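Local coordinates for cytokinesis protein 2 (Saccharomyces cerevisiae, PDB 4WPE), which mediates cytoskeletal rearrangements required for cytokinesis, forming a double ring that coincides with the septins and later a ring at the medial actin ring, represented here by its F-BAR domain, at residues A[14-19]-A[207-212]; A[45-50]-A[239-244]; A[94-99]-A[246-251]; A[123-128]-A[216-221]. One frame throughout, in Å; residues are numbered along the deposited sequence.

Contact 1: A[14-19]-A[207-212]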
loop_
_atom_site.group_PDB
_atom_site.type_symbol
_atom_site.label_atom_id
_atom_site.label_comp_id
_atom_site.label_asym_id
_atom_site.label_seq_id
_atom_site.Cartn_x
_atom_site.Cartn_y
_atom_site.Cartn_z
ATOM N N CYS A 14 7.203 37.160 -28.897
ATOM C CA CYS A 14 5.967 36.922 -29.633
ATOM C C CYS A 14 4.703 37.555 -29.053
ATOM O O CYS A 14 3.606 37.297 -29.547
ATOM C CB CYS A 14 5.741 35.417 -29.755
ATOM S SG CYS A 14 7.091 34.549 -30.569
ATOM N N PHE A 15 4.835 38.383 -28.023
ATOM C CA PHE A 15 3.641 38.927 -27.383
ATOM C C PHE A 15 3.597 40.450 -27.388
ATOM O O PHE A 15 3.398 41.081 -26.351
ATOM C CB PHE A 15 3.528 38.391 -25.957
ATOM C CG PHE A 15 3.304 36.909 -25.899
ATOM C CD1 PHE A 15 2.021 36.391 -25.868
ATOM C CD2 PHE A 15 4.375 36.032 -25.904
ATOM C CE1 PHE A 15 1.810 35.029 -25.827
ATOM C CE2 PHE A 15 4.170 34.668 -25.862
ATOM C CZ PHE A 15 2.886 34.166 -25.823
ATOM N N TRP A 16 3.762 41.027 -28.575
ATOM C CA TRP A 16 3.696 42.472 -28.749
ATOM C C TRP A 16 2.426 42.882 -29.499
ATOM O O TRP A 16 2.367 42.799 -30.727
ATOM C CB TRP A 16 4.927 42.976 -29.504
ATOM C CG TRP A 16 6.235 42.752 -28.802
ATOM C CD1 TRP A 16 7.092 41.703 -28.977
ATOM C CD2 TRP A 16 6.849 43.610 -27.835
ATOM N NE1 TRP A 16 8.196 41.849 -28.172
ATOM C CE2 TRP A 16 8.070 43.021 -27.455
ATOM C CE3 TRP A 16 6.483 44.825 -27.242
ATOM C CZ2 TRP A 16 8.929 43.592 -26.520
ATOM C CZ3 TRP A 16 7.334 45.397 -26.311
ATOM C CH2 TRP A 16 8.543 44.780 -25.959
ATOM N N ASP A 17 1.416 43.322 -28.755
ATOM C CA ASP A 17 0.162 43.782 -29.346
ATOM C C ASP A 17 -0.084 45.250 -29.002
ATOM O O ASP A 17 0.261 45.695 -27.906
ATOM C CB ASP A 17 -1.010 42.919 -28.864
ATOM N N PRO A 18 -0.686 46.006 -29.938
ATOM C CA PRO A 18 -0.940 47.442 -29.755
ATOM C C PRO A 18 -2.057 47.740 -28.754
ATOM O O PRO A 18 -2.366 48.907 -28.514
ATOM C CB PRO A 18 -1.334 47.907 -31.161
ATOM C CG PRO A 18 -1.922 46.702 -31.794
ATOM C CD PRO A 18 -1.140 45.533 -31.258
ATOM N N ASN A 19 -2.657 46.698 -28.188
ATOM C CA ASN A 19 -3.633 46.869 -27.118
ATOM C C ASN A 19 -3.234 46.071 -25.882
ATOM O O ASN A 19 -4.046 45.862 -24.977
ATOM C CB ASN A 19 -5.029 46.460 -27.585
ATOM C CG ASN A 19 -5.619 47.441 -28.581
ATOM O OD1 ASN A 19 -6.075 48.523 -28.210
ATOM N ND2 ASN A 19 -5.617 47.064 -29.854
ATOM N N PHE A 207 9.173 53.813 -22.786
ATOM C CA PHE A 207 9.571 53.201 -21.526
ATOM C C PHE A 207 8.896 51.850 -21.334
ATOM O O PHE A 207 9.497 50.918 -20.793
ATOM C CB PHE A 207 9.242 54.122 -20.352
ATOM C CG PHE A 207 9.729 53.610 -19.023
ATOM C CD1 PHE A 207 11.087 53.541 -18.748
ATOM C CD2 PHE A 207 8.832 53.207 -18.047
ATOM C CE1 PHE A 207 11.541 53.071 -17.526
ATOM C CE2 PHE A 207 9.280 52.739 -16.823
ATOM C CZ PHE A 207 10.635 52.672 -16.563
ATOM N N TRP A 208 7.645 51.746 -21.775
ATOM C CA TRP A 208 6.905 50.492 -21.675
ATOM C C TRP A 208 7.553 49.409 -22.522
ATOM O O TRP A 208 7.703 48.269 -22.081
ATOM C CB TRP A 208 5.452 50.679 -22.102
ATOM C CG TRP A 208 4.767 49.382 -22.405
ATOM C CD1 TRP A 208 4.474 48.881 -23.638
ATOM C CD2 TRP A 208 4.299 48.416 -21.458
ATOM N NE1 TRP A 208 3.847 47.667 -23.520
ATOM C CE2 TRP A 208 3.728 47.356 -22.191
ATOM C CE3 TRP A 208 4.304 48.343 -20.062
ATOM C CZ2 TRP A 208 3.169 46.239 -21.577
ATOM C CZ3 TRP A 208 3.748 47.231 -19.453
ATOM C CH2 TRP A 208 3.188 46.195 -20.211
ATOM N N ILE A 209 7.929 49.775 -23.741
ATOM C CA ILE A 209 8.618 48.862 -24.643
ATOM C C ILE A 209 9.925 48.394 -24.015
ATOM O O ILE A 209 10.249 47.206 -24.036
ATOM C CB ILE A 209 8.891 49.529 -26.004
ATOM C CG1 ILE A 209 7.580 49.673 -26.783
ATOM C CG2 ILE A 209 9.894 48.726 -26.809
ATOM C CD1 ILE A 209 7.730 50.344 -28.127
ATOM N N HIS A 210 10.660 49.338 -23.436
ATOM C CA HIS A 210 11.894 49.034 -22.727
ATOM C C HIS A 210 11.630 48.082 -21.559
ATOM O O HIS A 210 12.353 47.104 -21.370
ATOM C CB HIS A 210 12.549 50.328 -22.233
ATOM C CG HIS A 210 13.718 50.111 -21.322
ATOM N ND1 HIS A 210 15.003 49.940 -21.786
ATOM C CD2 HIS A 210 13.794 50.052 -19.970
ATOM C CE1 HIS A 210 15.821 49.776 -20.761
ATOM N NE2 HIS A 210 15.113 49.840 -19.649
ATOM N N GLU A 211 10.581 48.362 -20.792
ATOM C CA GLU A 211 10.257 47.555 -19.620
ATOM C C GLU A 211 9.680 46.194 -19.983
ATOM O O GLU A 211 10.109 45.175 -19.443
ATOM C CB GLU A 211 9.278 48.299 -18.710
ATOM C CG GLU A 211 9.896 49.439 -17.910
ATOM C CD GLU A 211 10.884 48.962 -16.855
ATOM O OE1 GLU A 211 10.516 48.942 -15.661
ATOM O OE2 GLU A 211 12.033 48.622 -17.215
ATOM N N TRP A 212 8.708 46.173 -20.892
ATOM C CA TRP A 212 8.040 44.921 -21.254
ATOM C C TRP A 212 9.001 43.916 -21.883
ATOM O O TRP A 212 8.786 42.708 -21.807
ATOM C CB TRP A 212 6.871 45.179 -22.207
ATOM C CG TRP A 212 6.181 43.917 -22.625
ATOM C CD1 TRP A 212 6.134 43.383 -23.878
ATOM C CD2 TRP A 212 5.466 43.012 -21.776
ATOM N NE1 TRP A 212 5.420 42.209 -23.867
ATOM C CE2 TRP A 212 4.998 41.959 -22.588
ATOM C CE3 TRP A 212 5.167 42.994 -20.410
ATOM C CZ2 TRP A 212 4.250 40.901 -22.079
ATOM C CZ3 TRP A 212 4.425 41.940 -19.906
ATOM C CH2 TRP A 212 3.975 40.909 -20.739
#
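In the N-terminal loop of the F-BAR domain, which joins helix 11-14 to helix 21-35, Trp16 receives the edge of Trp212 from the long helix 170-259. The indoles form a T-shaped (edge-to-face) pair with planes at 89°. The five-membered ring of Trp212 points at the six-membered ring of Trp16, and their centroids are 4.6 Å apart. Trp212 CD1 leads the approach, displaced toward the rim of the face and 3.4 Å from Trp16 CZ3. Trp212 has CG anti to its backbone N (chi1 179°), which carries the indole out toward the loop and brings NE1 to the Phe15 carbonyl. The resulting bond from Trp212 NE1 to Phe15 O is weak, 3.4 Å long and bent to 141°. The far rim of Trp16 reaches a turn back along the helix: Ile209 O lies at the edge of the indole, in its plane, 3.5 Å from Trp16 CH2, while Trp16 CZ3 is 4.2 Å from Ile209 CG2. At the other end of the indole, Trp16 NE1 is hydrogen-bonded to Glu12 O, which probably limits rotation of the ring. Arg279 of the second subunit also packs on Trp16. Trp212 itself lies where helix 170-259 meets Val23 and Leu26 of helix 21-35 and Ile129 of helix 76-162.

Contact 2: A[45-50]-A[239-244]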
loop_
_atom_site.group_PDB
_atom_site.type_symbol
_atom_site.label_atom_id
_atom_site.label_comp_id
_atom_site.label_asym_id
_atom_site.label_seq_id
_atom_site.Cartn_x
_atom_site.Cartn_y
_atom_site.Cartn_z
ATOM N N LYS A 45 0.492 15.327 -0.626
ATOM C CA LYS A 45 0.126 15.271 0.782
ATOM C C LYS A 45 -0.697 14.025 1.089
ATOM O O LYS A 45 -0.347 13.247 1.976
ATOM C CB LYS A 45 -0.653 16.524 1.181
ATOM C CG LYS A 45 -1.055 16.559 2.643
ATOM C CD LYS A 45 -1.754 17.860 2.995
ATOM C CE LYS A 45 -2.020 17.943 4.488
ATOM N NZ LYS A 45 -3.150 18.860 4.798
ATOM N N GLN A 46 -1.787 13.839 0.350
ATOM C CA GLN A 46 -2.686 12.711 0.575
ATOM C C GLN A 46 -1.992 11.378 0.332
ATOM O O GLN A 46 -2.190 10.421 1.079
ATOM C CB GLN A 46 -3.924 12.825 -0.314
ATOM C CG GLN A 46 -4.783 14.035 -0.015
ATOM C CD GLN A 46 -6.239 13.812 -0.380
ATOM O OE1 GLN A 46 -6.762 14.427 -1.313
ATOM N NE2 GLN A 46 -6.905 12.929 0.360
ATOM N N ARG A 47 -1.185 11.324 -0.720
ATOM C CA ARG A 47 -0.377 10.149 -1.020
ATOM C C ARG A 47 0.603 9.846 0.117
ATOM O O ARG A 47 0.823 8.687 0.465
ATOM C CB ARG A 47 0.376 10.356 -2.334
ATOM C CG ARG A 47 1.398 9.291 -2.657
ATOM C CD ARG A 47 0.754 8.051 -3.230
ATOM N NE ARG A 47 1.576 7.479 -4.290
ATOM C CZ ARG A 47 2.610 6.673 -4.079
ATOM N NH1 ARG A 47 2.952 6.344 -2.843
ATOM N NH2 ARG A 47 3.305 6.198 -5.105
ATOM N N SER A 48 1.186 10.894 0.693
ATOM C CA SER A 48 2.090 10.739 1.829
ATOM C C SER A 48 1.356 10.159 3.030
ATOM O O SER A 48 1.851 9.244 3.693
ATOM C CB SER A 48 2.720 12.081 2.208
ATOM O OG SER A 48 1.951 12.731 3.208
ATOM N N GLU A 49 0.172 10.699 3.299
ATOM C CA GLU A 49 -0.631 10.268 4.435
ATOM C C GLU A 49 -1.095 8.828 4.251
ATOM O O GLU A 49 -1.294 8.100 5.225
ATOM C CB GLU A 49 -1.833 11.199 4.625
ATOM N N LEU A 50 -1.251 8.422 2.995
ATOM C CA LEU A 50 -1.694 7.071 2.665
ATOM C C LEU A 50 -0.623 6.028 2.969
ATOM O O LEU A 50 -0.914 4.964 3.523
ATOM C CB LEU A 50 -2.093 6.992 1.190
ATOM C CG LEU A 50 -2.472 5.613 0.642
ATOM C CD1 LEU A 50 -3.684 5.062 1.373
ATOM C CD2 LEU A 50 -2.732 5.680 -0.858
ATOM N N THR A 239 11.130 8.112 -8.483
ATOM C CA THR A 239 12.336 7.392 -8.088
ATOM C C THR A 239 12.163 6.792 -6.695
ATOM O O THR A 239 12.502 5.630 -6.464
ATOM C CB THR A 239 13.578 8.307 -8.122
ATOM O OG1 THR A 239 13.955 8.549 -9.484
ATOM C CG2 THR A 239 14.747 7.662 -7.399
ATOM N N SER A 240 11.619 7.586 -5.777
ATOM C CA SER A 240 11.351 7.125 -4.418
ATOM C C SER A 240 10.383 5.949 -4.423
ATOM O O SER A 240 10.569 4.977 -3.693
ATOM C CB SER A 240 10.786 8.261 -3.566
ATOM O OG SER A 240 11.808 9.167 -3.185
ATOM N N SER A 241 9.352 6.047 -5.253
ATOM C CA SER A 241 8.389 4.968 -5.400
ATOM C C SER A 241 9.055 3.762 -6.050
ATOM O O SER A 241 8.840 2.623 -5.638
ATOM C CB SER A 241 7.188 5.427 -6.224
ATOM O OG SER A 241 6.529 6.514 -5.597
HETATM N N MSE A 242 9.878 4.028 -7.061
HETATM C CA MSE A 242 10.596 2.980 -7.780
HETATM C C MSE A 242 11.471 2.148 -6.851
HETATM O O MSE A 242 11.557 0.930 -6.993
HETATM C CB MSE A 242 11.462 3.587 -8.886
HETATM C CG MSE A 242 12.241 2.564 -9.686
HETATM SE SE MSE A 242 11.063 1.383 -10.690
HETATM C CE MSE A 242 10.798 2.507 -12.260
ATOM N N GLU A 243 12.122 2.814 -5.905
ATOM C CA GLU A 243 13.025 2.137 -4.985
ATOM C C GLU A 243 12.268 1.126 -4.137
ATOM O O GLU A 243 12.787 0.053 -3.830
ATOM C CB GLU A 243 13.745 3.150 -4.095
ATOM C CG GLU A 243 14.941 3.810 -4.766
ATOM C CD GLU A 243 15.500 4.965 -3.959
ATOM O OE1 GLU A 243 14.741 5.559 -3.165
ATOM O OE2 GLU A 243 16.700 5.278 -4.118
ATOM N N THR A 244 11.034 1.463 -3.778
ATOM C CA THR A 244 10.199 0.552 -3.007
ATOM C C THR A 244 9.819 -0.683 -3.815
ATOM O O THR A 244 9.994 -1.811 -3.358
ATOM C CB THR A 244 8.914 1.236 -2.526
ATOM O OG1 THR A 244 9.251 2.385 -1.740
ATOM C CG2 THR A 244 8.084 0.273 -1.686
#
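Arg47 of helix 37-71 reaches toward Ser241 of helix 170-259, bridging backbones whose CA atoms are 11.1 Å apart. From CB, CG is set anti to the backbone N (chi1 172°), pointing the chain at the other helix. The chain then bends at chi2 (80°) and again at chi3, so it arrives with a turned head and not as a straight rod. At the head, each nitrogen meets a different group. NE forms a salt bridge with Glu89 of the second subunit, while NH1 is held by a salt bridge to Glu51 and a hydrogen bond to Gln99 within its own chain. NH2 comes to 4.1 Å from Ser241 CB and to 3.3 Å from Ser241 OG, which lies obliquely to the guanidinium plane and has its hydrogen bond to Phe237 O, one turn earlier in its helix. Glu51 and Glu89 of the second subunit would be expected to offset the charge of Arg47, beside which Arg92 of that subunit brings a like charge. Helix 76-162 borders both segments, with Leu103 and Phe104 against Ser48 and Ile102 against Ser240, and the second subunit packs Met252 on Ser241.

Contact 3: A[94-99]-A[246-251]; sequences QSHSKQ and ILEQTK
His96 presents the NE2 edge of its imidazole to the Glu248 carboxylate, so that helices 76-162 and 170-259 are joined by a histidine-carboxylate hydrogen bond. NE2 donates to Glu248 OE2 across 3.0 Å and nearly straight, at 167°. The oxygen lies close to the ring plane, but the ring approaches from above the carboxylate, 58° out of its plane, and the two flat groups stand steeply inclined to one another. Glu248 OE1 stays farther away, 3.6 Å from His96 NE2. The first torsion of His96 (chi1 -76°) places CG beside the backbone N and swings the ring end toward the neighbouring helix. Glu248 is extended beyond CG and brings its carboxylate to meet it. Both ring nitrogens are engaged, since His96 ND1 is hydrogen-bonded to Glu51, while Arg92 forms a salt bridge to the same Glu248 OE2. Two carboxylates might favour the protonated imidazole, although Arg92 on the same Glu248 oxygen would weaken the effect. A leucine in place of His96 would probably leave Glu248 with Arg92 but without its histidine mate, and Glu51 without the ND1 partner. Beside this bond Leu247 CD2 packs against Ser95, 3.8 Å from both Ser95 CB and Ser95 OG. This is where the backbones come closest, Ser95 CA lying 8.1 Å from Leu247 CA. The two segments run antiparallel, as expected of consecutive long helices in the bundle of an F-BAR domain, here with a buried polar network set into the helix interface.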
loop_
_atom_site.group_PDB
_atom_site.type_symbol
_atom_site.label_atom_id
_atom_site.label_comp_id
_atom_site.label_asym_id
_atom_site.label_seq_id
_atom_site.Cartn_x
_atom_site.Cartn_y
_atom_site.Cartn_z
ATOM N N GLN A 94 8.746 -0.847 6.536
ATOM C CA GLN A 94 9.777 0.170 6.709
ATOM C C GLN A 94 10.011 0.945 5.413
ATOM O O GLN A 94 10.302 2.142 5.437
ATOM C CB GLN A 94 11.086 -0.467 7.184
ATOM N N SER A 95 9.873 0.261 4.283
ATOM C CA SER A 95 10.130 0.871 2.985
ATOM C C SER A 95 9.033 1.860 2.609
ATOM O O SER A 95 9.306 2.930 2.062
ATOM C CB SER A 95 10.260 -0.204 1.907
ATOM O OG SER A 95 10.507 0.381 0.642
ATOM N N HIS A 96 7.788 1.495 2.898
ATOM C CA HIS A 96 6.665 2.392 2.656
ATOM C C HIS A 96 6.692 3.551 3.643
ATOM O O HIS A 96 6.315 4.673 3.305
ATOM C CB HIS A 96 5.336 1.644 2.757
ATOM C CG HIS A 96 5.030 0.788 1.565
ATOM N ND1 HIS A 96 4.019 1.081 0.681
ATOM C CD2 HIS A 96 5.603 -0.357 1.122
ATOM C CE1 HIS A 96 3.978 0.153 -0.263
ATOM N NE2 HIS A 96 4.929 -0.727 -0.018
ATOM N N SER A 97 7.141 3.274 4.863
ATOM C CA SER A 97 7.233 4.305 5.888
ATOM C C SER A 97 8.273 5.346 5.507
ATOM O O SER A 97 8.046 6.546 5.654
ATOM C CB SER A 97 7.575 3.696 7.246
ATOM O OG SER A 97 7.644 4.704 8.237
ATOM N N LYS A 98 9.415 4.878 5.014
ATOM C CA LYS A 98 10.473 5.773 4.564
ATOM C C LYS A 98 10.012 6.563 3.342
ATOM O O LYS A 98 10.308 7.751 3.209
ATOM C CB LYS A 98 11.746 4.985 4.249
ATOM C CG LYS A 98 12.810 5.788 3.526
ATOM C CD LYS A 98 13.926 4.894 3.005
ATOM C CE LYS A 98 14.912 5.694 2.161
ATOM N NZ LYS A 98 16.072 4.864 1.729
ATOM N N GLN A 99 9.274 5.898 2.459
ATOM C CA GLN A 99 8.712 6.543 1.278
ATOM C C GLN A 99 7.729 7.637 1.676
ATOM O O GLN A 99 7.689 8.706 1.064
ATOM C CB GLN A 99 8.020 5.514 0.384
ATOM C CG GLN A 99 7.738 5.996 -1.031
ATOM C CD GLN A 99 6.666 5.171 -1.721
ATOM O OE1 GLN A 99 5.471 5.382 -1.511
ATOM N NE2 GLN A 99 7.090 4.212 -2.535
ATOM N N ILE A 246 11.155 -1.965 -6.436
ATOM C CA ILE A 246 12.314 -2.787 -6.760
ATOM C C ILE A 246 12.738 -3.590 -5.532
ATOM O O ILE A 246 13.147 -4.747 -5.642
ATOM C CB ILE A 246 13.483 -1.927 -7.285
ATOM C CG1 ILE A 246 13.342 -1.726 -8.795
ATOM C CG2 ILE A 246 14.818 -2.583 -7.005
ATOM C CD1 ILE A 246 14.128 -0.560 -9.333
ATOM N N LEU A 247 12.610 -2.981 -4.357
ATOM C CA LEU A 247 12.894 -3.674 -3.105
ATOM C C LEU A 247 11.882 -4.785 -2.849
ATOM O O LEU A 247 12.255 -5.908 -2.506
ATOM C CB LEU A 247 12.901 -2.693 -1.930
ATOM C CG LEU A 247 12.886 -3.303 -0.525
ATOM C CD1 LEU A 247 13.866 -2.574 0.378
ATOM C CD2 LEU A 247 11.485 -3.262 0.079
ATOM N N GLU A 248 10.602 -4.462 -3.013
ATOM C CA GLU A 248 9.528 -5.417 -2.756
ATOM C C GLU A 248 9.645 -6.639 -3.657
ATOM O O GLU A 248 9.269 -7.746 -3.271
ATOM C CB GLU A 248 8.160 -4.753 -2.938
ATOM C CG GLU A 248 7.868 -3.670 -1.907
ATOM C CD GLU A 248 6.500 -3.036 -2.079
ATOM O OE1 GLU A 248 6.327 -2.216 -3.011
ATOM O OE2 GLU A 248 5.598 -3.351 -1.276
ATOM N N GLN A 249 10.177 -6.436 -4.858
ATOM C CA GLN A 249 10.396 -7.543 -5.776
ATOM C C GLN A 249 11.499 -8.465 -5.256
ATOM O O GLN A 249 11.372 -9.687 -5.299
ATOM C CB GLN A 249 10.739 -7.023 -7.175
ATOM C CG GLN A 249 11.211 -8.099 -8.141
ATOM C CD GLN A 249 11.398 -7.577 -9.551
ATOM O OE1 GLN A 249 11.624 -6.385 -9.760
ATOM N NE2 GLN A 249 11.294 -8.469 -10.531
ATOM N N THR A 250 12.573 -7.868 -4.749
ATOM C CA THR A 250 13.712 -8.623 -4.238
ATOM C C THR A 250 13.324 -9.470 -3.031
ATOM O O THR A 250 13.838 -10.572 -2.839
ATOM C CB THR A 250 14.870 -7.681 -3.847
ATOM O OG1 THR A 250 15.171 -6.812 -4.945
ATOM C CG2 THR A 250 16.116 -8.474 -3.488
ATOM N N LYS A 251 12.406 -8.952 -2.223
ATOM C CA LYS A 251 11.967 -9.655 -1.025
ATOM C C LYS A 251 11.060 -10.834 -1.364
ATOM O O LYS A 251 11.097 -11.862 -0.691
ATOM C CB LYS A 251 11.256 -8.693 -0.074
ATOM C CG LYS A 251 12.163 -7.602 0.467
ATOM C CD LYS A 251 13.488 -8.183 0.931
ATOM C CE LYS A 251 14.309 -7.163 1.695
ATOM N NZ LYS A 251 15.653 -7.703 2.040
#

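Contact 4: A[123-128]-A[216-221]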
loop_
_atom_site.group_PDB
_atom_site.type_symbol
_atom_site.label_atom_id
_atom_site.label_comp_id
_atom_site.label_asym_id
_atom_site.label_seq_id
_atom_site.Cartn_x
_atom_site.Cartn_y
_atom_site.Cartn_z
ATOM N N THR A 123 2.507 38.249 -7.853
ATOM C CA THR A 123 1.732 39.370 -7.330
ATOM C C THR A 123 2.487 40.687 -7.506
ATOM O O THR A 123 1.915 41.686 -7.943
ATOM C CB THR A 123 1.383 39.159 -5.841
ATOM O OG1 THR A 123 0.416 38.109 -5.726
ATOM C CG2 THR A 123 0.809 40.430 -5.234
ATOM N N THR A 124 3.777 40.672 -7.183
ATOM C CA THR A 124 4.626 41.847 -7.341
ATOM C C THR A 124 4.751 42.258 -8.808
ATOM O O THR A 124 4.645 43.439 -9.140
ATOM C CB THR A 124 6.029 41.599 -6.765
ATOM O OG1 THR A 124 5.928 41.351 -5.357
ATOM C CG2 THR A 124 6.922 42.802 -6.996
ATOM N N LEU A 125 4.968 41.278 -9.681
ATOM C CA LEU A 125 5.096 41.535 -11.114
ATOM C C LEU A 125 3.838 42.169 -11.692
ATOM O O LEU A 125 3.911 43.171 -12.398
ATOM C CB LEU A 125 5.410 40.244 -11.868
ATOM C CG LEU A 125 6.881 39.972 -12.176
ATOM C CD1 LEU A 125 7.020 38.773 -13.097
ATOM C CD2 LEU A 125 7.526 41.196 -12.795
ATOM N N SER A 126 2.688 41.576 -11.386
ATOM C CA SER A 126 1.415 42.058 -11.908
ATOM C C SER A 126 1.129 43.492 -11.480
ATOM O O SER A 126 0.562 44.273 -12.242
ATOM C CB SER A 126 0.281 41.142 -11.459
ATOM O OG SER A 126 0.358 39.896 -12.125
ATOM N N GLY A 127 1.525 43.832 -10.258
ATOM C CA GLY A 127 1.363 45.184 -9.761
ATOM C C GLY A 127 2.204 46.155 -10.563
ATOM O O GLY A 127 1.726 47.212 -10.980
ATOM N N LYS A 128 3.464 45.787 -10.780
ATOM C CA LYS A 128 4.382 46.593 -11.578
ATOM C C LYS A 128 3.874 46.748 -13.000
ATOM O O LYS A 128 3.978 47.823 -13.587
ATOM C CB LYS A 128 5.773 45.968 -11.590
ATOM C CG LYS A 128 6.824 46.786 -12.317
ATOM C CD LYS A 128 8.206 46.211 -12.052
ATOM C CE LYS A 128 9.280 46.901 -12.870
ATOM N NZ LYS A 128 10.626 46.347 -12.546
ATOM N N SER A 216 8.653 40.533 -19.579
ATOM C CA SER A 216 8.189 39.325 -20.247
ATOM C C SER A 216 9.225 38.225 -20.085
ATOM O O SER A 216 8.893 37.042 -20.078
ATOM C CB SER A 216 7.921 39.583 -21.727
ATOM O OG SER A 216 9.091 40.053 -22.367
ATOM N N CYS A 217 10.487 38.622 -19.958
ATOM C CA CYS A 217 11.554 37.667 -19.694
ATOM C C CYS A 217 11.454 37.157 -18.263
ATOM O O CYS A 217 11.659 35.968 -18.009
ATOM C CB CYS A 217 12.928 38.289 -19.948
ATOM S SG CYS A 217 13.623 37.904 -21.572
ATOM N N GLU A 218 11.133 38.057 -17.336
ATOM C CA GLU A 218 10.892 37.676 -15.947
ATOM C C GLU A 218 9.770 36.641 -15.870
ATOM O O GLU A 218 9.858 35.674 -15.116
ATOM C CB GLU A 218 10.543 38.898 -15.090
ATOM C CG GLU A 218 11.733 39.767 -14.693
ATOM C CD GLU A 218 11.490 40.526 -13.399
ATOM O OE1 GLU A 218 11.122 39.881 -12.393
ATOM O OE2 GLU A 218 11.661 41.763 -13.386
ATOM N N LEU A 219 8.723 36.847 -16.662
ATOM C CA LEU A 219 7.616 35.897 -16.734
ATOM C C LEU A 219 8.073 34.562 -17.306
ATOM O O LEU A 219 7.746 33.501 -16.773
ATOM C CB LEU A 219 6.473 36.458 -17.579
ATOM C CG LEU A 219 5.641 37.576 -16.950
ATOM C CD1 LEU A 219 4.622 38.108 -17.945
ATOM C CD2 LEU A 219 4.951 37.083 -15.688
ATOM N N GLN A 220 8.832 34.620 -18.396
ATOM C CA GLN A 220 9.328 33.414 -19.047
ATOM C C GLN A 220 10.274 32.647 -18.126
ATOM O O GLN A 220 10.398 31.430 -18.221
ATOM C CB GLN A 220 10.023 33.774 -20.361
ATOM C CG GLN A 220 10.553 32.584 -21.131
ATOM C CD GLN A 220 11.175 32.982 -22.450
ATOM O OE1 GLN A 220 10.659 33.849 -23.154
ATOM N NE2 GLN A 220 12.297 32.355 -22.789
ATOM N N GLU A 221 10.934 33.369 -17.227
ATOM C CA GLU A 221 11.797 32.741 -16.235
ATOM C C GLU A 221 10.957 32.096 -15.140
ATOM O O GLU A 221 11.316 31.044 -14.611
ATOM C CB GLU A 221 12.764 33.763 -15.634
ATOM C CG GLU A 221 13.585 33.238 -14.468
ATOM C CD GLU A 221 14.514 34.288 -13.891
ATOM O OE1 GLU A 221 15.491 34.661 -14.575
ATOM O OE2 GLU A 221 14.263 34.743 -12.756
#
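With CG of Leu219 beside its backbone N (chi1 -73°) and Leu125 turned to a chi1 of -96°, Leu219 CD2 and Leu125 CD1 meet between helices 76-162 and 170-259. The two leucine side chains run alongside each other, pointing opposite ways. Leu125 CD1 lies 3.7 Å from Leu219 CD2 and 4.0 Å from Glu218 CB. The other branch of Leu125 meets the end of Glu218: CD2 is 3.8 Å from Glu218 OE1 and 4.1 Å from Glu218 CD, a van der Waals contact with the carboxylate. That carboxylate takes its main polar partner elsewhere, as Glu218 OE1 forms a salt bridge to Arg121, which also pairs with Glu221. Lys128 NZ stands 4.8 Å from Glu218 OE2, not in contact, and any attraction is probably modest. Replacing Leu125 by alanine would probably open a gap beside Leu219 and take away the apolar support under the Glu218 side chain. Around this pair, Met222 packs on Leu125, while Leu26 and Leu27 of helix 21-35 cover Leu219. Apolar packing between the antiparallel helices 76-162 and 170-259, with charged groups beside it, is consistent with the long helical bundle of an F-BAR domain.

In the fold
From the N terminus, segments 14-19, 45-50, 94-99 and 123-128 open contacts 1 to 4 in turn, and all four close on helix 170-259. Contact 1 closes first, at 207-212, and ties the N-terminal loop to that helix; it crosses the other three. Contact 4 closes next, at 216-221, nested inside the loops of contacts 2 and 3, which cross each other. Contacts 1 and 4 are neighbours, their centres 13 Å apart. Contacts 2 and 3, with centres 11 Å apart, touch through Gln99 and link helices 37-71 and 76-162 to the later part of helix 170-259. The centres of contacts 1 and 3 are 54 Å apart along the elongated bundle.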